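Local coordinates for putative fluoride ion transporter CrcB (Bordetella pertussis, PDB 5NKQ), which forms a highly fluoride-specific ion channel in the inner membrane that lowers fluoride in the cell and excludes chloride, at residues W24-K29 / L40-V45. Numbering follows the deposited sequence.
Sequences WVLGLK and LTANLV. Unlike the reference sequence in segment 24-29: K29 (reference Arg). With F (fluoride ion), chain J.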
loop_
_atom_site.group_PDB
_atom_site.type_symbol
_atom_site.label_atom_id
_atom_site.label_comp_id
_atom_site.label_asym_id
_atom_site.label_seq_id
_atom_site.Cartn_x
_atom_site.Cartn_y
_atom_site.Cartn_z
ATOM N N TRP A 24 -11.654 0.846 -6.540
ATOM C CA TRP A 24 -11.966 1.624 -7.734
ATOM C C TRP A 24 -13.257 2.414 -7.557
ATOM O O TRP A 24 -13.324 3.594 -7.920
ATOM C CB TRP A 24 -12.056 0.693 -8.944
ATOM C CG TRP A 24 -12.450 1.371 -10.217
ATOM C CD1 TRP A 24 -11.858 2.460 -10.787
ATOM C CD2 TRP A 24 -13.514 0.987 -11.097
ATOM N NE1 TRP A 24 -12.493 2.785 -11.960
ATOM C CE2 TRP A 24 -13.513 1.895 -12.175
ATOM C CE3 TRP A 24 -14.468 -0.035 -11.078
ATOM C CZ2 TRP A 24 -14.429 1.814 -13.220
ATOM C CZ3 TRP A 24 -15.378 -0.114 -12.116
ATOM C CH2 TRP A 24 -15.352 0.805 -13.173
ATOM N N VAL A 25 -14.288 1.785 -6.990
ATOM C CA VAL A 25 -15.551 2.482 -6.769
ATOM C C VAL A 25 -15.386 3.572 -5.716
ATOM O O VAL A 25 -15.894 4.689 -5.875
ATOM C CB VAL A 25 -16.653 1.479 -6.382
ATOM C CG1 VAL A 25 -17.902 2.211 -5.918
ATOM C CG2 VAL A 25 -16.978 0.571 -7.559
ATOM N N LEU A 26 -14.673 3.268 -4.627
ATOM C CA LEU A 26 -14.443 4.270 -3.589
ATOM C C LEU A 26 -13.721 5.488 -4.148
ATOM O O LEU A 26 -14.014 6.625 -3.760
ATOM C CB LEU A 26 -13.647 3.660 -2.434
ATOM C CG LEU A 26 -14.408 2.741 -1.476
ATOM C CD1 LEU A 26 -13.445 2.035 -0.535
ATOM C CD2 LEU A 26 -15.441 3.533 -0.690
ATOM N N GLY A 27 -12.776 5.272 -5.064
ATOM C CA GLY A 27 -12.087 6.395 -5.676
ATOM C C GLY A 27 -12.999 7.232 -6.552
ATOM O O GLY A 27 -12.931 8.462 -6.537
ATOM N N LEU A 28 -13.870 6.578 -7.324
ATOM C CA LEU A 28 -14.781 7.317 -8.189
ATOM C C LEU A 28 -15.783 8.138 -7.386
ATOM O O LEU A 28 -16.249 9.179 -7.863
ATOM C CB LEU A 28 -15.515 6.355 -9.125
ATOM C CG LEU A 28 -14.646 5.576 -10.115
ATOM C CD1 LEU A 28 -15.493 4.613 -10.933
ATOM C CD2 LEU A 28 -13.882 6.528 -11.022
ATOM N N LYS A 29 -16.115 7.702 -6.172
ATOM C CA LYS A 29 -17.125 8.372 -5.366
ATOM C C LYS A 29 -16.551 9.293 -4.297
ATOM O O LYS A 29 -17.265 10.189 -3.835
ATOM C CB LYS A 29 -18.039 7.341 -4.690
ATOM C CG LYS A 29 -18.931 6.571 -5.651
ATOM C CD LYS A 29 -19.860 5.627 -4.903
ATOM C CE LYS A 29 -20.796 4.900 -5.856
ATOM N NZ LYS A 29 -21.657 5.848 -6.617
ATOM N N LEU A 40 -7.486 7.188 0.479
ATOM C CA LEU A 40 -7.293 7.167 1.925
ATOM C C LEU A 40 -8.340 6.295 2.607
ATOM O O LEU A 40 -8.017 5.542 3.533
ATOM C CB LEU A 40 -7.334 8.591 2.478
ATOM C CG LEU A 40 -7.062 8.745 3.975
ATOM C CD1 LEU A 40 -5.688 8.193 4.325
ATOM C CD2 LEU A 40 -7.181 10.203 4.391
ATOM N N THR A 41 -9.595 6.377 2.158
ATOM C CA THR A 41 -10.637 5.526 2.725
ATOM C C THR A 41 -10.321 4.052 2.502
ATOM O O THR A 41 -10.495 3.229 3.407
ATOM C CB THR A 41 -11.997 5.880 2.120
ATOM O OG1 THR A 41 -12.328 7.234 2.450
ATOM C CG2 THR A 41 -13.083 4.953 2.655
ATOM N N ALA A 42 -9.842 3.704 1.305
ATOM C CA ALA A 42 -9.506 2.312 1.020
ATOM C C ALA A 42 -8.377 1.822 1.916
ATOM O O ALA A 42 -8.409 0.685 2.402
ATOM C CB ALA A 42 -9.131 2.155 -0.454
ATOM N N ASN A 43 -7.370 2.666 2.152
ATOM C CA ASN A 43 -6.253 2.261 2.998
ATOM C C ASN A 43 -6.653 2.221 4.469
ATOM O O ASN A 43 -6.216 1.333 5.210
ATOM C CB ASN A 43 -5.064 3.199 2.786
ATOM C CG ASN A 43 -4.354 2.949 1.469
ATOM O OD1 ASN A 43 -4.406 1.846 0.925
ATOM N ND2 ASN A 43 -3.681 3.972 0.954
ATOM N N LEU A 44 -7.481 3.170 4.909
ATOM C CA LEU A 44 -7.918 3.179 6.303
ATOM C C LEU A 44 -8.833 1.997 6.601
ATOM O O LEU A 44 -8.679 1.325 7.627
ATOM C CB LEU A 44 -8.619 4.498 6.630
ATOM C CG LEU A 44 -7.742 5.749 6.705
ATOM C CD1 LEU A 44 -8.582 6.976 7.023
ATOM C CD2 LEU A 44 -6.638 5.569 7.731
ATOM N N VAL A 45 -9.796 1.733 5.715
ATOM C CA VAL A 45 -10.693 0.596 5.910
ATOM C C VAL A 45 -9.918 -0.712 5.833
ATOM O O VAL A 45 -10.130 -1.626 6.641
ATOM C CB VAL A 45 -11.841 0.640 4.884
ATOM C CG1 VAL A 45 -12.606 -0.673 4.878
ATOM C CG2 VAL A 45 -12.777 1.798 5.194
HETATM F F F J . -3.612 6.759 1.225
#
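A single leucine, L26, joins two transmembrane helices in an apolar contact, reaching from the C-terminal part of helix 6-30 to T41 and A42 near the start of helix 37-59. Its two methyls divide the work: CD1 lies 4.2 Å from A42 CA and 4.3 Å from A42 CB, whereas CD2 meets T41 CG2 at 4.3 Å. With only a methyl on A42, CD1 reaches the helix backbone, and the CA atoms of L26 and A42 stand 7.0 Å apart. T41 turns its methyl to L26, while its OG1 is hydrogen-bonded to the carbonyl oxygen of W37 in the same helix. The two segments bury a small surface between them, 105 Å² with both sides summed, and the atoms that meet within 4.5 Å are all carbons. In the double-barrelled, dual-topology channel of the Fluc family, helix 37-59 also lines a fluoride pathway, and N43, one residue beyond A42, turns to the ion instead of to L26. With CG anti to its carbonyl carbon (chi1 -75°), N43 ND2 donates a hydrogen bond to the fluoride at 2.8 Å, moderately bent (N-H...F 145°). OD1 of the same amide is hydrogen-bonded to the backbone N of T81; gripped at both ends, the group is fixed in the flip that presents N-H to the anion. S108 OG, from helix 98-126, is a second hydrogen-bonding partner of the fluoride, and L40 flanks the ion with CD1 at 4.0 Å. On helix 6-30, the W24 ring packs edge-to-face with F9 of the second subunit.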